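Local coordinates for spike protein P1 (PDB 2VVE) that binds the host receptor as the spike at the fivefold vertices of the marine phage PM2, at residues L131-R136 / T229-V234; P155-T160 / N189-M194; R88-Y93 / P114-D119. All blocks are in the same frame, centred on the assembly; numbering follows the deposited sequence.

Contact 1. Residues L131-R136 / T229-V234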
loop_
_atom_site.group_PDB
_atom_site.type_symbol
_atom_site.label_atom_id
_atom_site.label_comp_id
_atom_site.label_asym_id
_atom_site.label_seq_id
_atom_site.Cartn_x
_atom_site.Cartn_y
_atom_site.Cartn_z
ATOM N N LEU A 131 -31.623 -10.702 12.080
ATOM C CA LEU A 131 -31.638 -10.412 10.651
ATOM C C LEU A 131 -33.066 -10.526 10.144
ATOM O O LEU A 131 -33.724 -11.558 10.322
ATOM C CB LEU A 131 -30.712 -11.368 9.888
ATOM C CG LEU A 131 -30.460 -11.146 8.389
ATOM C CD1 LEU A 131 -29.851 -9.778 8.108
ATOM C CD2 LEU A 131 -29.549 -12.237 7.840
ATOM N N LYS A 132 -33.534 -9.465 9.501
ATOM C CA LYS A 132 -34.921 -9.379 9.079
ATOM C C LYS A 132 -35.061 -9.106 7.594
ATOM O O LYS A 132 -34.136 -8.613 6.950
ATOM C CB LYS A 132 -35.636 -8.271 9.847
ATOM C CG LYS A 132 -35.827 -8.531 11.334
ATOM C CD LYS A 132 -36.468 -7.310 11.975
ATOM C CE LYS A 132 -36.577 -7.443 13.492
ATOM N NZ LYS A 132 -37.049 -6.159 14.122
ATOM N N ALA A 133 -36.230 -9.437 7.054
ATOM C CA ALA A 133 -36.597 -8.989 5.718
ATOM C C ALA A 133 -38.075 -8.662 5.650
ATOM O O ALA A 133 -38.901 -9.345 6.274
ATOM C CB ALA A 133 -36.239 -10.031 4.673
ATOM N N ARG A 134 -38.392 -7.619 4.887
ATOM C CA ARG A 134 -39.756 -7.301 4.499
ATOM C C ARG A 134 -40.027 -8.098 3.219
ATOM O O ARG A 134 -39.349 -7.926 2.194
ATOM C CB ARG A 134 -39.912 -5.785 4.284
ATOM C CG ARG A 134 -41.263 -5.359 3.730
ATOM C CD ARG A 134 -41.353 -3.850 3.531
ATOM N NE ARG A 134 -42.702 -3.477 3.115
ATOM C CZ ARG A 134 -43.170 -2.232 3.101
ATOM N NH1 ARG A 134 -44.418 -2.003 2.714
ATOM N NH2 ARG A 134 -42.397 -1.218 3.476
ATOM N N VAL A 135 -40.991 -9.008 3.300
ATOM C CA VAL A 135 -41.164 -10.020 2.266
ATOM C C VAL A 135 -42.557 -9.921 1.654
ATOM O O VAL A 135 -43.560 -9.861 2.367
ATOM C CB VAL A 135 -40.889 -11.463 2.822
ATOM C CG1 VAL A 135 -41.080 -12.490 1.754
ATOM C CG2 VAL A 135 -39.478 -11.581 3.367
ATOM N N ARG A 136 -42.603 -9.890 0.326
ATOM C CA ARG A 136 -43.865 -9.760 -0.386
ATOM C C ARG A 136 -44.120 -10.993 -1.242
ATOM O O ARG A 136 -43.351 -11.312 -2.159
ATOM C CB ARG A 136 -43.876 -8.485 -1.245
ATOM C CG ARG A 136 -45.201 -8.235 -1.984
ATOM C CD ARG A 136 -45.206 -6.894 -2.659
ATOM N NE ARG A 136 -45.003 -5.829 -1.686
ATOM C CZ ARG A 136 -44.559 -4.616 -1.988
ATOM N NH1 ARG A 136 -44.268 -4.304 -3.247
ATOM N NH2 ARG A 136 -44.395 -3.720 -1.021
ATOM N N THR A 229 -42.177 -14.790 -4.542
ATOM C CA THR A 229 -41.669 -14.150 -3.329
ATOM C C THR A 229 -40.642 -13.094 -3.680
ATOM O O THR A 229 -39.751 -13.357 -4.478
ATOM C CB THR A 229 -41.038 -15.223 -2.400
ATOM O OG1 THR A 229 -42.068 -16.132 -1.976
ATOM C CG2 THR A 229 -40.374 -14.594 -1.163
ATOM N N THR A 230 -40.786 -11.904 -3.088
ATOM C CA THR A 230 -39.829 -10.810 -3.274
ATOM C C THR A 230 -39.320 -10.278 -1.932
ATOM O O THR A 230 -40.112 -9.957 -1.029
ATOM C CB THR A 230 -40.451 -9.639 -4.090
ATOM O OG1 THR A 230 -40.936 -10.123 -5.349
ATOM C CG2 THR A 230 -39.418 -8.512 -4.331
ATOM N N PHE A 231 -37.998 -10.171 -1.808
ATOM C CA PHE A 231 -37.382 -9.582 -0.610
ATOM C C PHE A 231 -37.299 -8.063 -0.752
ATOM O O PHE A 231 -36.265 -7.505 -1.117
ATOM C CB PHE A 231 -36.007 -10.196 -0.311
ATOM C CG PHE A 231 -36.072 -11.628 0.141
ATOM C CD1 PHE A 231 -36.007 -11.946 1.489
ATOM C CD2 PHE A 231 -36.225 -12.654 -0.785
ATOM C CE1 PHE A 231 -36.085 -13.283 1.918
ATOM C CE2 PHE A 231 -36.309 -13.989 -0.374
ATOM C CZ PHE A 231 -36.233 -14.305 0.980
ATOM N N ILE A 232 -38.420 -7.404 -0.471
ATOM C CA ILE A 232 -38.539 -5.947 -0.594
ATOM C C ILE A 232 -37.378 -5.187 0.090
ATOM O O ILE A 232 -36.773 -4.271 -0.498
ATOM C CB ILE A 232 -39.918 -5.475 -0.052
ATOM C CG1 ILE A 232 -41.062 -6.095 -0.883
ATOM C CG2 ILE A 232 -40.005 -3.954 -0.005
ATOM C CD1 ILE A 232 -41.061 -5.678 -2.357
ATOM N N GLU A 233 -37.057 -5.594 1.316
ATOM C CA GLU A 233 -35.966 -5.002 2.075
ATOM C C GLU A 233 -35.344 -6.063 2.978
ATOM O O GLU A 233 -36.058 -6.807 3.628
ATOM C CB GLU A 233 -36.507 -3.844 2.920
ATOM C CG GLU A 233 -35.442 -2.980 3.578
ATOM C CD GLU A 233 -36.013 -2.062 4.650
ATOM O OE1 GLU A 233 -37.242 -2.109 4.909
ATOM O OE2 GLU A 233 -35.223 -1.299 5.239
ATOM N N VAL A 234 -34.018 -6.158 2.973
ATOM C CA VAL A 234 -33.296 -6.997 3.931
ATOM C C VAL A 234 -32.495 -6.046 4.827
ATOM O O VAL A 234 -31.706 -5.223 4.336
ATOM C CB VAL A 234 -32.361 -8.020 3.248
ATOM C CG1 VAL A 234 -31.678 -8.909 4.311
ATOM C CG2 VAL A 234 -33.145 -8.871 2.217
HETATM O O HOH W 1 -39.174 -1.227 3.191
HETATM O O HOH W 2 -43.468 -11.015 -4.940
#
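A classic beta bulge, with Ile232 and Glu233 both standing opposite Arg134, interrupts the antiparallel pairing of strands 129-137 and 229-236. Arg134 N donates to Glu233 O at 2.8 Å, but the return bond from Glu233 N to Arg134 O is weak at 3.4 Å. The extra residue goes with an inverse gamma turn centred on Phe231 and a nearly helical backbone at Ile232 (phi -49°, psi -46°). Two backbone bonds between Arg136 and Thr230 then restore the ladder.

The bulge turns Ile232 toward the neighbouring strand, where the two branches of its aliphatic chain can each pack on a different arginine. Its CD1 sits over the centre of the Arg136 guanidinium, 3.6 Å from NH1, because the arginine chain bends at chi3 (-59°). Its CG2 lies 3.8 Å from Arg134 CD. Both guanidinium groups form salt bridges with Asp188. A water joins Arg134 NH2 to Glu233 OE1, which are 5.4 Å apart.

These strands are the central pair of a four-stranded sheet that makes one wall of a beta-sandwich. Ala133, Val135, Phe231 and Val234 line its inner face. Ala133 is small enough for the edge of the Phe231 ring to come up in plane, CB to CD1 3.7 Å, while Val135 runs alongside the same ring with CG2 4.0 Å from CD1.

Contact 2. Residues P155-T160 / N189-M194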
loop_
_atom_site.group_PDB
_atom_site.type_symbol
_atom_site.label_atom_id
_atom_site.label_comp_id
_atom_site.label_asym_id
_atom_site.label_seq_id
_atom_site.Cartn_x
_atom_site.Cartn_y
_atom_site.Cartn_z
ATOM N N PRO A 155 -39.910 -18.359 2.832
ATOM C CA PRO A 155 -38.687 -17.626 2.506
ATOM C C PRO A 155 -37.546 -18.011 3.451
ATOM O O PRO A 155 -37.797 -18.398 4.593
ATOM C CB PRO A 155 -39.089 -16.153 2.684
ATOM C CG PRO A 155 -40.269 -16.196 3.631
ATOM C CD PRO A 155 -40.983 -17.471 3.324
ATOM N N ALA A 156 -36.311 -17.938 2.970
ATOM C CA ALA A 156 -35.153 -18.254 3.816
ATOM C C ALA A 156 -33.966 -17.368 3.478
ATOM O O ALA A 156 -33.925 -16.762 2.397
ATOM C CB ALA A 156 -34.769 -19.726 3.687
ATOM N N PHE A 157 -33.035 -17.263 4.427
ATOM C CA PHE A 157 -31.667 -16.850 4.125
ATOM C C PHE A 157 -30.837 -18.102 4.147
ATOM O O PHE A 157 -30.864 -18.833 5.141
ATOM C CB PHE A 157 -31.112 -15.907 5.189
ATOM C CG PHE A 157 -31.894 -14.642 5.351
ATOM C CD1 PHE A 157 -32.054 -13.764 4.283
ATOM C CD2 PHE A 157 -32.458 -14.321 6.580
ATOM C CE1 PHE A 157 -32.775 -12.559 4.443
ATOM C CE2 PHE A 157 -33.195 -13.132 6.754
ATOM C CZ PHE A 157 -33.344 -12.251 5.679
ATOM N N TYR A 158 -30.122 -18.362 3.049
ATOM C CA TYR A 158 -29.067 -19.369 3.062
ATOM C C TYR A 158 -27.753 -18.633 3.325
ATOM O O TYR A 158 -27.367 -17.771 2.539
ATOM C CB TYR A 158 -28.970 -20.104 1.718
ATOM C CG TYR A 158 -30.116 -21.035 1.377
ATOM C CD1 TYR A 158 -31.128 -21.346 2.305
ATOM C CD2 TYR A 158 -30.185 -21.611 0.120
ATOM C CE1 TYR A 158 -32.169 -22.207 1.962
ATOM C CE2 TYR A 158 -31.211 -22.462 -0.225
ATOM C CZ TYR A 158 -32.191 -22.771 0.684
ATOM O OH TYR A 158 -33.185 -23.647 0.278
ATOM N N ILE A 159 -27.069 -18.976 4.415
ATOM C CA ILE A 159 -25.873 -18.241 4.835
ATOM C C ILE A 159 -24.668 -19.177 4.952
ATOM O O ILE A 159 -24.769 -20.262 5.533
ATOM C CB ILE A 159 -26.096 -17.501 6.182
ATOM C CG1 ILE A 159 -27.399 -16.682 6.142
ATOM C CG2 ILE A 159 -24.874 -16.622 6.535
ATOM C CD1 ILE A 159 -27.672 -15.852 7.409
ATOM N N THR A 160 -23.517 -18.757 4.430
ATOM C CA THR A 160 -22.312 -19.591 4.560
ATOM C C THR A 160 -21.948 -19.705 6.057
ATOM O O THR A 160 -22.005 -18.719 6.784
ATOM C CB THR A 160 -21.113 -19.026 3.754
ATOM O OG1 THR A 160 -20.839 -17.691 4.176
ATOM C CG2 THR A 160 -21.407 -19.023 2.238
ATOM N N ASN A 189 -44.939 -9.510 4.789
ATOM C CA ASN A 189 -44.494 -10.236 5.976
ATOM C C ASN A 189 -43.108 -9.823 6.455
ATOM O O ASN A 189 -42.343 -9.202 5.722
ATOM C CB ASN A 189 -44.528 -11.740 5.719
ATOM C CG ASN A 189 -45.930 -12.255 5.467
ATOM O OD1 ASN A 189 -46.911 -11.683 5.943
ATOM N ND2 ASN A 189 -46.032 -13.344 4.721
ATOM N N THR A 190 -42.793 -10.163 7.700
ATOM C CA THR A 190 -41.441 -9.975 8.200
ATOM C C THR A 190 -40.773 -11.313 8.514
ATOM O O THR A 190 -41.209 -12.054 9.400
ATOM C CB THR A 190 -41.386 -9.019 9.410
ATOM O OG1 THR A 190 -41.905 -7.739 9.025
ATOM C CG2 THR A 190 -39.945 -8.845 9.897
ATOM N N LEU A 191 -39.723 -11.615 7.763
ATOM C CA LEU A 191 -38.860 -12.736 8.074
ATOM C C LEU A 191 -37.944 -12.214 9.183
ATOM O O LEU A 191 -37.354 -11.146 9.045
ATOM C CB LEU A 191 -38.095 -13.180 6.809
ATOM C CG LEU A 191 -37.009 -14.254 6.910
ATOM C CD1 LEU A 191 -37.524 -15.579 7.461
ATOM C CD2 LEU A 191 -36.312 -14.463 5.559
ATOM N N ASP A 192 -37.877 -12.920 10.310
ATOM C CA ASP A 192 -37.085 -12.446 11.447
ATOM C C ASP A 192 -36.396 -13.631 12.101
ATOM O O ASP A 192 -37.041 -14.459 12.764
ATOM C CB ASP A 192 -37.976 -11.695 12.454
ATOM C CG ASP A 192 -37.191 -11.061 13.622
ATOM O OD1 ASP A 192 -35.941 -11.193 13.734
ATOM O OD2 ASP A 192 -37.849 -10.393 14.442
ATOM N N VAL A 193 -35.087 -13.716 11.890
ATOM C CA VAL A 193 -34.302 -14.803 12.466
ATOM C C VAL A 193 -33.156 -14.258 13.306
ATOM O O VAL A 193 -32.608 -13.184 13.024
ATOM C CB VAL A 193 -33.754 -15.782 11.370
ATOM C CG1 VAL A 193 -34.912 -16.450 10.618
ATOM C CG2 VAL A 193 -32.810 -15.062 10.404
ATOM N N MET A 194 -32.794 -15.009 14.333
ATOM C CA MET A 194 -31.546 -14.785 15.028
ATOM C C MET A 194 -30.484 -15.614 14.310
ATOM O O MET A 194 -30.698 -16.783 13.995
ATOM C CB MET A 194 -31.642 -15.219 16.495
ATOM C CG MET A 194 -32.623 -14.414 17.338
ATOM S SD MET A 194 -32.265 -12.645 17.360
ATOM C CE MET A 194 -30.658 -12.635 18.144
#
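Leu191 lays its CD2 methyl over one face of the Phe157 ring, 3.8 Å from the centroid and 21° off the normal, a CH-pi contact displaced toward the ring's rim. The closest carbon is Phe157 CE2, at 3.6 Å from that methyl. Leu191 reaches it with CG anti to the backbone N (chi1 174°), and the two side chains lie alongside one another, running in opposite senses. Val193, two residues on and on the same side of its strand, meets the ring differently: its CG2 lies in the ring plane at the edge, 3.9 Å from Phe157 CD2. One flat ring thus offers a face to Leu191 and an edge to Val193, a use to which an aromatic side chain is well suited. Pro155 adds its CB, 4.3 Å from Leu191 CD2.

The strands belong to the two facing sheets of the beta-sandwich, and their axes come no closer than 8.5 Å at an angle of 37°. Phe157 spans that gap, and its ring also touches Leu131 and Ala133 of strand 129-137. Backbone polar groups are bonded within each sheet, Phe157 with Tyr172 and Leu191 with Ala133. Across the two segments the touching side chains are all apolar and buried, so cohesion here rests on close fit and exclusion of water rather than on directional bonds.

Contact 3. Residues R88-Y93 / P114-D119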
loop_
_atom_site.group_PDB
_atom_site.type_symbol
_atom_site.label_atom_id
_atom_site.label_comp_id
_atom_site.label_asym_id
_atom_site.label_seq_id
_atom_site.Cartn_x
_atom_site.Cartn_y
_atom_site.Cartn_z
ATOM N N ARG A 88 -29.401 -0.691 9.593
ATOM C CA ARG A 88 -28.577 -1.263 8.543
ATOM C C ARG A 88 -29.469 -1.891 7.498
ATOM O O ARG A 88 -30.154 -2.870 7.781
ATOM C CB ARG A 88 -27.575 -2.295 9.074
ATOM C CG ARG A 88 -26.683 -2.862 7.974
ATOM C CD ARG A 88 -25.358 -3.413 8.480
ATOM N NE ARG A 88 -24.530 -2.395 9.128
ATOM C CZ ARG A 88 -23.764 -1.511 8.489
ATOM N NH1 ARG A 88 -23.060 -0.635 9.188
ATOM N NH2 ARG A 88 -23.697 -1.494 7.161
ATOM N N VAL A 89 -29.469 -1.313 6.300
ATOM C CA VAL A 89 -30.186 -1.908 5.174
ATOM C C VAL A 89 -29.168 -2.588 4.271
ATOM O O VAL A 89 -28.258 -1.938 3.746
ATOM C CB VAL A 89 -30.992 -0.851 4.374
ATOM C CG1 VAL A 89 -31.697 -1.503 3.175
ATOM C CG2 VAL A 89 -32.006 -0.166 5.280
ATOM N N PHE A 90 -29.319 -3.899 4.108
ATOM C CA PHE A 90 -28.368 -4.670 3.327
ATOM C C PHE A 90 -28.673 -4.566 1.845
ATOM O O PHE A 90 -27.783 -4.284 1.040
ATOM C CB PHE A 90 -28.348 -6.122 3.785
ATOM C CG PHE A 90 -27.767 -6.312 5.161
ATOM C CD1 PHE A 90 -26.402 -6.174 5.371
ATOM C CD2 PHE A 90 -28.591 -6.628 6.241
ATOM C CE1 PHE A 90 -25.859 -6.350 6.632
ATOM C CE2 PHE A 90 -28.052 -6.813 7.519
ATOM C CZ PHE A 90 -26.685 -6.670 7.715
ATOM N N LYS A 91 -29.939 -4.796 1.498
ATOM C CA LYS A 91 -30.384 -4.787 0.117
ATOM C C LYS A 91 -31.854 -4.414 0.068
ATOM O O LYS A 91 -32.614 -4.647 1.026
ATOM C CB LYS A 91 -30.235 -6.184 -0.519
ATOM C CG LYS A 91 -28.828 -6.623 -0.872
ATOM C CD LYS A 91 -28.282 -5.900 -2.107
ATOM C CE LYS A 91 -26.853 -6.347 -2.368
ATOM N NZ LYS A 91 -26.100 -5.478 -3.326
ATOM N N GLU A 92 -32.247 -3.827 -1.054
ATOM C CA GLU A 92 -33.660 -3.733 -1.416
ATOM C C GLU A 92 -33.789 -4.335 -2.796
ATOM O O GLU A 92 -33.029 -3.986 -3.700
ATOM C CB GLU A 92 -34.150 -2.286 -1.398
ATOM C CG GLU A 92 -34.111 -1.652 -0.023
ATOM C CD GLU A 92 -34.401 -0.170 -0.051
ATOM O OE1 GLU A 92 -35.582 0.203 -0.198
ATOM O OE2 GLU A 92 -33.444 0.616 0.084
ATOM N N TYR A 93 -34.729 -5.262 -2.951
ATOM C CA TYR A 93 -34.936 -5.917 -4.232
ATOM C C TYR A 93 -36.310 -5.596 -4.797
ATOM O O TYR A 93 -37.303 -5.557 -4.061
ATOM C CB TYR A 93 -34.808 -7.430 -4.089
ATOM C CG TYR A 93 -33.451 -7.924 -3.660
ATOM C CD1 TYR A 93 -32.386 -7.975 -4.565
ATOM C CD2 TYR A 93 -33.238 -8.391 -2.362
ATOM C CE1 TYR A 93 -31.131 -8.462 -4.179
ATOM C CE2 TYR A 93 -31.989 -8.878 -1.969
ATOM C CZ TYR A 93 -30.945 -8.908 -2.881
ATOM O OH TYR A 93 -29.710 -9.386 -2.499
ATOM N N PRO A 114 -29.132 -13.762 -6.501
ATOM C CA PRO A 114 -28.519 -12.607 -5.841
ATOM C C PRO A 114 -28.190 -12.830 -4.373
ATOM O O PRO A 114 -28.950 -13.476 -3.635
ATOM C CB PRO A 114 -29.569 -11.502 -6.015
ATOM C CG PRO A 114 -30.254 -11.870 -7.295
ATOM C CD PRO A 114 -30.380 -13.373 -7.181
ATOM N N PHE A 115 -27.049 -12.299 -3.967
ATOM C CA PHE A 115 -26.593 -12.421 -2.588
ATOM C C PHE A 115 -26.094 -11.080 -2.058
ATOM O O PHE A 115 -25.933 -10.093 -2.804
ATOM C CB PHE A 115 -25.470 -13.474 -2.492
ATOM C CG PHE A 115 -24.247 -13.139 -3.313
ATOM C CD1 PHE A 115 -23.302 -12.216 -2.853
ATOM C CD2 PHE A 115 -24.053 -13.738 -4.560
ATOM C CE1 PHE A 115 -22.177 -11.909 -3.620
ATOM C CE2 PHE A 115 -22.934 -13.436 -5.334
ATOM C CZ PHE A 115 -21.996 -12.517 -4.864
ATOM N N PHE A 116 -25.847 -11.039 -0.756
ATOM C CA PHE A 116 -25.116 -9.926 -0.165
ATOM C C PHE A 116 -24.226 -10.515 0.918
ATOM O O PHE A 116 -24.467 -11.630 1.382
ATOM C CB PHE A 116 -26.072 -8.854 0.378
ATOM C CG PHE A 116 -26.911 -9.313 1.543
ATOM C CD1 PHE A 116 -26.457 -9.122 2.848
ATOM C CD2 PHE A 116 -28.129 -9.954 1.339
ATOM C CE1 PHE A 116 -27.209 -9.536 3.937
ATOM C CE2 PHE A 116 -28.893 -10.389 2.426
ATOM C CZ PHE A 116 -28.424 -10.180 3.727
ATOM N N ASP A 117 -23.204 -9.770 1.315
ATOM C CA ASP A 117 -22.268 -10.237 2.331
ATOM C C ASP A 117 -22.471 -9.466 3.640
ATOM O O ASP A 117 -22.770 -8.264 3.625
ATOM C CB ASP A 117 -20.814 -10.067 1.854
ATOM C CG ASP A 117 -20.439 -11.021 0.716
ATOM O OD1 ASP A 117 -21.057 -12.097 0.585
ATOM O OD2 ASP A 117 -19.508 -10.695 -0.055
ATOM N N ILE A 118 -22.317 -10.168 4.761
ATOM C CA ILE A 118 -22.252 -9.521 6.078
ATOM C C ILE A 118 -20.834 -9.696 6.607
ATOM O O ILE A 118 -20.368 -10.821 6.780
ATOM C CB ILE A 118 -23.254 -10.116 7.104
ATOM C CG1 ILE A 118 -24.684 -10.092 6.558
ATOM C CG2 ILE A 118 -23.148 -9.383 8.464
ATOM C CD1 ILE A 118 -25.690 -10.851 7.436
ATOM N N ASP A 119 -20.161 -8.581 6.867
ATOM C CA ASP A 119 -18.834 -8.630 7.473
ATOM C C ASP A 119 -18.992 -8.549 8.984
ATOM O O ASP A 119 -19.253 -7.469 9.536
ATOM C CB ASP A 119 -17.955 -7.499 6.931
ATOM C CG ASP A 119 -16.498 -7.623 7.350
ATOM O OD1 ASP A 119 -16.111 -8.657 7.937
ATOM O OD2 ASP A 119 -15.736 -6.673 7.080
HETATM O O HOH W 3 -24.193 -8.222 -3.388
HETATM O O HOH W 4 -27.697 -8.901 -4.424
#
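Phe90 and Phe116 lie with their ring planes only 22° apart, yet they are slid so far that the rings barely overlap, their centroids being 5.0 Å apart. What covers the Phe116 face is instead the Phe90 CB, a CH-pi contact offset toward the rim. In return Phe116 CE1 comes over a face of the Phe90 ring, 3.5 Å from CG, while Arg88 CG lies over the opposite face, so the ring has carbon over both faces, which should limit its rotation about CB-CG. Phe116 gets there with its CG between the backbone N and the carbonyl carbon (chi1 66°), a torsion that stands the ring up toward strand 88-91. Ile118 crosses Phe90 at about a right angle, its CG1 3.9 Å from CE1.

Here strand 88-91, at the border of one sheet of the beta-sandwich, faces strand 116-120 of the other. A classic beta bulge, in which Phe90 and Lys91 both stand opposite Val234, lets two successive residues point across the gap. Phe90 turns an aromatic surface toward the facing sheet. Lys91 is long enough to serve both environments: bent at chi2 (-74°), its chain passes Phe116 with Lys91 CG 3.8 Å from Phe116 CB, and NZ makes a weak bond to a water.

That water donates to Phe115 O at 2.6 Å; a second water also donates to this oxygen, at 2.7 Å, and bonds Tyr93 OH at 2.8 Å. Two waters thus bond the one carbonyl oxygen, linking it firmly to Tyr93 and only weakly to Lys91. Tyr93 suits this margin, since its hydroxyl lies at the edge of the Phe116 ring and shares the bond with the water while its CE1 packs on Pro114 CB, 3.9 Å away.

How the contacts relate
Contact 1 ties together the strands in the middle of one sheet, while contacts 2 and 3 join that sheet's two outer strands to the facing one. The centre of contact 1 lies about 9 Å from that of contact 2 and about 11 Å from that of contact 3. Probable backbone bonds, Leu131 N to Val193 O at 2.8 Å and Val234 O to Phe90 N at 2.7 Å, carry the sheet into each. Contacts 2 and 3 do not touch, their nearest atoms being about 5 Å apart. The calcium site of Ser150, Asp212 and Asp214 takes no residue from these segments; the Thr229 side chain in contact 1 is about 13 Å from the ion.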